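Local structure of glutathione S-transferase (7MIQ) at residues Arg14-Leu19 with Val26-Leu31; Gln88-Gln93 with Thr157-Val162. The protein probably catalyses the conjugation of glutathione to electrophilic compounds, as a Gtt2-class glutathione S-transferase with a thioredoxin domain and a helical domain. All blocks are in the same frame, centred on the assembly; numbering follows the deposited sequence.

How the interactions relate
From the N terminus, the chain runs through strand 2-5 and helix 10-22 before turning back into strand 27-30, and interaction 1 closes this short connection with only six residues between its segments. Interaction 2 opens later, at the start of helix 88-114, and spans 63 residues, most of them helical, to join that start to the loop leading into helix 162-177. The two follow one another in series, neither nested nor crossed. One lies within the thioredoxin-like domain, the other within the helical domain. Their centres are 24 Å apart, yet they touch where the two domains meet: Phe-18 CD2 packs on Val-162 CG2 at 3.9 Å.

Interaction 1 (Arg14-Leu19 with Val26-Leu31); sequences RVSIFL and VERVAL
The guanidinium of Arg-28 reaches from the strand to the helix and meets Ser-16 at its edge, with OG tilted 18° out of the plane. NH1 donates to Ser-16 OG over 3.1 Å, with an N-H...O angle of 152°. Also at the edge, and in plane, lie a water and the Val-26 carbonyl oxygen. The water is given a hydrogen by NH2 in a weak bond and itself donates to Ser-16 O at 2.8 Å, while NE makes a weak, bent bond of 3.3 Å to Val-26 O. Leu-19 CD2 comes to the group obliquely, 3.6 Å from Arg-28 NH2. A bend in the arginine chain at chi2 (-62°) brings NE back to the carbonyl of Val-26, in the loop just before the strand, and leads the group on to the helix. Several contacts along its rim should thus limit its rotation. Beside this polar part, the Leu-19 and Val-26 side chains cross at about a right angle, Leu-19 CD2 lying 3.8 Å from CG2 in one of the two modelled Val-26 conformers. Leu-19 has CG anti to its backbone nitrogen, which together with chi2 directs CD2 towards the strand. Glu-5 on strand 2-5 forms a salt bridge with Arg-28 NH1. The contact therefore ties together all three elements of a beta-alpha-beta unit of the thioredoxin fold, helix 10-22 packing against edge strand 27-30 and its parallel neighbour 2-5.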
loop_
_atom_site.group_PDB
_atom_site.type_symbol
_atom_site.label_atom_id
_atom_site.label_comp_id
_atom_site.label_asym_id
_atom_site.label_seq_id
_atom_site.Cartn_x
_atom_site.Cartn_y
_atom_site.Cartn_z
ATOM N N ARG A 14 2.848 -7.454 12.999
ATOM C CA ARG A 14 2.861 -7.877 11.603
ATOM C C ARG A 14 4.219 -8.453 11.226
ATOM O O ARG A 14 4.302 -9.468 10.524
ATOM C CB ARG A 14 2.501 -6.708 10.686
ATOM C CG ARG A 14 1.045 -6.263 10.777
ATOM C CD ARG A 14 0.798 -5.035 9.915
ATOM N NE ARG A 14 0.677 -5.366 8.499
ATOM C CZ ARG A 14 0.466 -4.474 7.541
ATOM N NH1 ARG A 14 0.384 -3.180 7.806
ATOM N NH2 ARG A 14 0.335 -4.891 6.285
ATOM N N VAL A 15 5.295 -7.822 11.695
ATOM C CA VAL A 15 6.640 -8.310 11.409
ATOM C C VAL A 15 6.957 -9.550 12.234
ATOM O O VAL A 15 7.586 -10.493 11.738
ATOM C CB VAL A 15 7.667 -7.189 11.654
ATOM C CG1 VAL A 15 9.095 -7.713 11.469
ATOM C CG2 VAL A 15 7.393 -6.014 10.725
ATOM N N SER A 16 6.534 -9.567 13.505
ATOM C CA SER A 16 6.848 -10.692 14.385
ATOM C C SER A 16 6.251 -11.993 13.866
ATOM O O SER A 16 6.915 -13.037 13.882
ATOM C CB SER A 16 6.342 -10.415 15.805
ATOM O OG SER A 16 7.091 -9.392 16.433
ATOM N N ILE A 17 4.996 -11.957 13.416
ATOM C CA ILE A 17 4.358 -13.163 12.892
ATOM C C ILE A 17 5.060 -13.627 11.620
ATOM O O ILE A 17 5.310 -14.824 11.430
ATOM C CB ILE A 17 2.862 -12.901 12.651
ATOM C CG1 ILE A 17 2.150 -12.611 13.975
ATOM C CG2 ILE A 17 2.212 -14.079 11.933
ATOM C CD1 ILE A 17 0.744 -12.051 13.785
ATOM N N PHE A 18 5.387 -12.684 10.732
ATOM C CA PHE A 18 6.092 -13.020 9.497
ATOM C C PHE A 18 7.435 -13.676 9.794
ATOM O O PHE A 18 7.795 -14.689 9.182
ATOM C CB PHE A 18 6.282 -11.750 8.666
ATOM C CG PHE A 18 6.738 -11.996 7.255
ATOM C CD1 PHE A 18 8.074 -12.227 6.969
ATOM C CD2 PHE A 18 5.831 -11.963 6.210
ATOM C CE1 PHE A 18 8.494 -12.439 5.665
ATOM C CE2 PHE A 18 6.242 -12.173 4.902
ATOM C CZ PHE A 18 7.574 -12.414 4.630
ATOM N N LEU A 19 8.188 -13.114 10.740
ATOM C CA LEU A 19 9.486 -13.677 11.088
ATOM C C LEU A 19 9.342 -15.095 11.631
ATOM O O LEU A 19 10.139 -15.979 11.297
ATOM C CB LEU A 19 10.180 -12.769 12.102
ATOM C CG LEU A 19 11.695 -12.880 12.244
ATOM C CD1 LEU A 19 12.370 -12.754 10.888
ATOM C CD2 LEU A 19 12.193 -11.806 13.191
ATOM N N VAL A 26 15.848 -12.397 14.775
ATOM C CA VAL A 26 16.465 -11.073 14.731
ATOM C C VAL A 26 16.467 -10.491 16.139
ATOM O O VAL A 26 15.470 -10.595 16.860
ATOM C CB VAL A 26 15.717 -10.129 13.762
ATOM C CG1 VAL A 26 16.303 -8.725 13.816
ATOM C CG2 VAL A 26 15.758 -10.669 12.341
ATOM N N GLU A 27 17.584 -9.869 16.527
ATOM C CA GLU A 27 17.667 -9.250 17.843
ATOM C C GLU A 27 16.657 -8.115 17.945
ATOM O O GLU A 27 16.558 -7.273 17.048
ATOM C CB GLU A 27 19.075 -8.722 18.107
ATOM C CG GLU A 27 19.185 -7.934 19.408
ATOM C CD GLU A 27 20.571 -7.364 19.648
ATOM O OE1 GLU A 27 21.552 -7.939 19.135
ATOM O OE2 GLU A 27 20.678 -6.338 20.353
ATOM N N ARG A 28 15.899 -8.102 19.031
ATOM C CA ARG A 28 14.880 -7.087 19.260
ATOM C C ARG A 28 15.414 -6.019 20.201
ATOM O O ARG A 28 16.141 -6.320 21.150
ATOM C CB ARG A 28 13.615 -7.703 19.853
ATOM C CG ARG A 28 13.164 -8.981 19.172
ATOM C CD ARG A 28 12.807 -8.738 17.720
ATOM N NE ARG A 28 12.281 -9.944 17.093
ATOM C CZ ARG A 28 10.991 -10.228 16.985
ATOM N NH1 ARG A 28 10.062 -9.405 17.441
ATOM N NH2 ARG A 28 10.624 -11.365 16.404
ATOM N N VAL A 29 15.049 -4.771 19.931
ATOM C CA VAL A 29 15.343 -3.651 20.817
ATOM C C VAL A 29 14.017 -3.007 21.191
ATOM O O VAL A 29 13.292 -2.519 20.316
ATOM C CB VAL A 29 16.281 -2.627 20.161
ATOM C CG1 VAL A 29 16.534 -1.465 21.106
ATOM C CG2 VAL A 29 17.589 -3.286 19.734
ATOM N N ALA A 30 13.698 -3.007 22.482
ATOM C CA ALA A 30 12.459 -2.403 22.950
ATOM C C ALA A 30 12.582 -0.886 22.987
ATOM O O ALA A 30 13.612 -0.342 23.399
ATOM C CB ALA A 30 12.092 -2.932 24.338
ATOM N N LEU A 31 11.523 -0.204 22.550
ATOM C CA LEU A 31 11.403 1.243 22.640
ATOM C C LEU A 31 10.180 1.606 23.473
ATOM O O LEU A 31 9.268 0.797 23.654
ATOM C CB LEU A 31 11.272 1.891 21.254
ATOM C CG LEU A 31 12.354 1.629 20.207
ATOM C CD1 LEU A 31 12.071 2.432 18.952
ATOM C CD2 LEU A 31 13.712 1.979 20.765
HETATM O O HOH W 1 8.927 -13.316 15.786
#

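Interaction 2 (Gln88-Gln93 with Thr157-Val162); sequences QLERAQ and TDQFSV
Thr-157 turns its CG2 methyl to the first turns of helix 88-114, meeting Glu-90 CG at 3.8 Å and Gln-93 OE1 at 3.6 Å. Its chi1 of 65° sets OG1 between backbone N and carbonyl carbon, and the two branches then work separately: the methyl packs on the helix, while OG1 accepts a hydrogen bond of 3.1 Å from Gln-159 N, forming an ST turn. Glu-90 and Gln-93 both start with CG beside the backbone nitrogen and run extended, Glu-90 crossing Thr-157 at about a right angle. Gln-159 instead bends at chi2 (72°), bringing its amide beside the Glu-90 carboxylate with the two planes 28° apart. There OE1 lies 3.1 Å from Glu-90 OE2, two acceptors that are not hydrogen-bonded. The other carboxylate oxygen, OE1, is held by Ala-86 N just before the helix, and a water donates to it at 2.8 Å. That water is also 2.7 Å from Thr-157 OG1. No direct hydrogen bond joins the segments; methyl packing and this single water bridge them. As modelled, the facing oxygens of Glu-90 and Gln-159 would be unfavourable, a conflict that a flipped Gln-159 amide or a proton on Glu-90 could relieve.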
loop_
_atom_site.group_PDB
_atom_site.type_symbol
_atom_site.label_atom_id
_atom_site.label_comp_id
_atom_site.label_asym_id
_atom_site.label_seq_id
_atom_site.Cartn_x
_atom_site.Cartn_y
_atom_site.Cartn_z
ATOM N N GLN A 88 4.388 -15.856 -10.963
ATOM C CA GLN A 88 4.054 -14.514 -11.438
ATOM C C GLN A 88 2.622 -14.136 -11.083
ATOM O O GLN A 88 2.365 -13.041 -10.567
ATOM C CB GLN A 88 4.264 -14.418 -12.949
ATOM C CG GLN A 88 3.814 -13.089 -13.550
ATOM C CD GLN A 88 3.726 -13.134 -15.062
ATOM O OE1 GLN A 88 3.680 -14.209 -15.656
ATOM N NE2 GLN A 88 3.700 -11.964 -15.694
ATOM N N LEU A 89 1.670 -15.032 -11.356
ATOM C CA LEU A 89 0.273 -14.718 -11.076
ATOM C C LEU A 89 0.028 -14.554 -9.579
ATOM O O LEU A 89 -0.633 -13.598 -9.156
ATOM C CB LEU A 89 -0.641 -15.798 -11.659
ATOM C CG LEU A 89 -2.137 -15.609 -11.393
ATOM C CD1 LEU A 89 -2.607 -14.230 -11.847
ATOM C CD2 LEU A 89 -2.956 -16.708 -12.066
ATOM N N GLU A 90 0.553 -15.472 -8.761
ATOM C CA GLU A 90 0.372 -15.356 -7.314
ATOM C C GLU A 90 0.974 -14.063 -6.776
ATOM O O GLU A 90 0.395 -13.423 -5.889
ATOM C CB GLU A 90 0.991 -16.558 -6.599
ATOM C CG GLU A 90 0.228 -17.862 -6.774
ATOM C CD GLU A 90 0.755 -18.968 -5.871
ATOM O OE1 GLU A 90 1.525 -18.666 -4.932
ATOM O OE2 GLU A 90 0.397 -20.141 -6.100
ATOM N N ARG A 91 2.143 -13.666 -7.284
ATOM C CA ARG A 91 2.765 -12.439 -6.791
ATOM C C ARG A 91 1.897 -11.225 -7.097
ATOM O O ARG A 91 1.809 -10.293 -6.287
ATOM C CB ARG A 91 4.168 -12.282 -7.385
ATOM C CG ARG A 91 5.208 -13.170 -6.690
ATOM C CD ARG A 91 6.634 -12.887 -7.150
ATOM N NE ARG A 91 6.895 -13.399 -8.490
ATOM C CZ ARG A 91 7.311 -14.630 -8.756
ATOM N NH1 ARG A 91 7.523 -15.512 -7.793
ATOM N NH2 ARG A 91 7.521 -14.986 -10.019
ATOM N N ALA A 92 1.230 -11.227 -8.252
ATOM C CA ALA A 92 0.335 -10.126 -8.591
ATOM C C ALA A 92 -0.944 -10.177 -7.766
ATOM O O ALA A 92 -1.455 -9.134 -7.341
ATOM C CB ALA A 92 0.014 -10.154 -10.084
ATOM N N GLN A 93 -1.477 -11.379 -7.527
ATOM C CA GLN A 93 -2.684 -11.501 -6.717
ATOM C C GLN A 93 -2.407 -11.145 -5.260
ATOM O O GLN A 93 -3.261 -10.558 -4.584
ATOM C CB GLN A 93 -3.252 -12.917 -6.837
ATOM C CG GLN A 93 -3.819 -13.224 -8.214
ATOM C CD GLN A 93 -4.149 -14.694 -8.400
ATOM O OE1 GLN A 93 -3.501 -15.568 -7.822
ATOM N NE2 GLN A 93 -5.162 -14.975 -9.213
ATOM N N THR A 157 -4.602 -16.094 -2.481
ATOM C CA THR A 157 -4.483 -17.275 -3.332
ATOM C C THR A 157 -5.042 -18.468 -2.560
ATOM O O THR A 157 -5.659 -18.315 -1.501
ATOM C CB THR A 157 -3.024 -17.531 -3.741
ATOM O OG1 THR A 157 -2.256 -17.847 -2.576
ATOM C CG2 THR A 157 -2.406 -16.314 -4.432
ATOM N N ASP A 158 -4.811 -19.671 -3.087
ATOM C CA ASP A 158 -5.127 -20.890 -2.352
ATOM C C ASP A 158 -4.051 -21.270 -1.343
ATOM O O ASP A 158 -4.200 -22.289 -0.660
ATOM C CB ASP A 158 -5.371 -22.046 -3.323
ATOM C CG ASP A 158 -6.718 -21.948 -4.011
ATOM O OD1 ASP A 158 -7.725 -21.719 -3.305
ATOM O OD2 ASP A 158 -6.765 -22.075 -5.251
ATOM N N GLN A 159 -2.984 -20.484 -1.224
ATOM C CA GLN A 159 -1.934 -20.741 -0.253
ATOM C C GLN A 159 -1.862 -19.595 0.746
ATOM O O GLN A 159 -2.152 -18.441 0.414
ATOM C CB GLN A 159 -0.568 -20.926 -0.932
ATOM C CG GLN A 159 -0.378 -22.275 -1.614
ATOM C CD GLN A 159 -1.185 -22.412 -2.889
ATOM O OE1 GLN A 159 -1.074 -21.590 -3.800
ATOM N NE2 GLN A 159 -2.009 -23.451 -2.958
ATOM N N PHE A 160 -1.491 -19.935 1.980
ATOM C CA PHE A 160 -1.232 -18.927 3.000
ATOM C C PHE A 160 -0.160 -17.963 2.510
ATOM O O PHE A 160 0.868 -18.383 1.972
ATOM C CB PHE A 160 -0.794 -19.605 4.301
ATOM C CG PHE A 160 -0.432 -18.647 5.403
ATOM C CD1 PHE A 160 -1.412 -18.104 6.219
ATOM C CD2 PHE A 160 0.895 -18.306 5.638
ATOM C CE1 PHE A 160 -1.084 -17.227 7.239
ATOM C CE2 PHE A 160 1.233 -17.426 6.655
ATOM C CZ PHE A 160 0.242 -16.887 7.457
ATOM N N SER A 161 -0.405 -16.665 2.690
ATOM C CA SER A 161 0.521 -15.636 2.237
ATOM C C SER A 161 0.529 -14.493 3.243
ATOM O O SER A 161 -0.208 -14.499 4.233
ATOM C CB SER A 161 0.140 -15.119 0.845
ATOM O OG SER A 161 -0.976 -14.248 0.923
ATOM N N VAL A 162 1.365 -13.488 2.964
ATOM C CA VAL A 162 1.460 -12.318 3.832
ATOM C C VAL A 162 0.113 -11.610 3.958
ATOM O O VAL A 162 -0.159 -10.953 4.970
ATOM C CB VAL A 162 2.556 -11.366 3.307
ATOM C CG1 VAL A 162 2.159 -10.791 1.955
ATOM C CG2 VAL A 162 2.842 -10.255 4.317
HETATM O O HOH W 2 0.428 -17.390 -2.709
#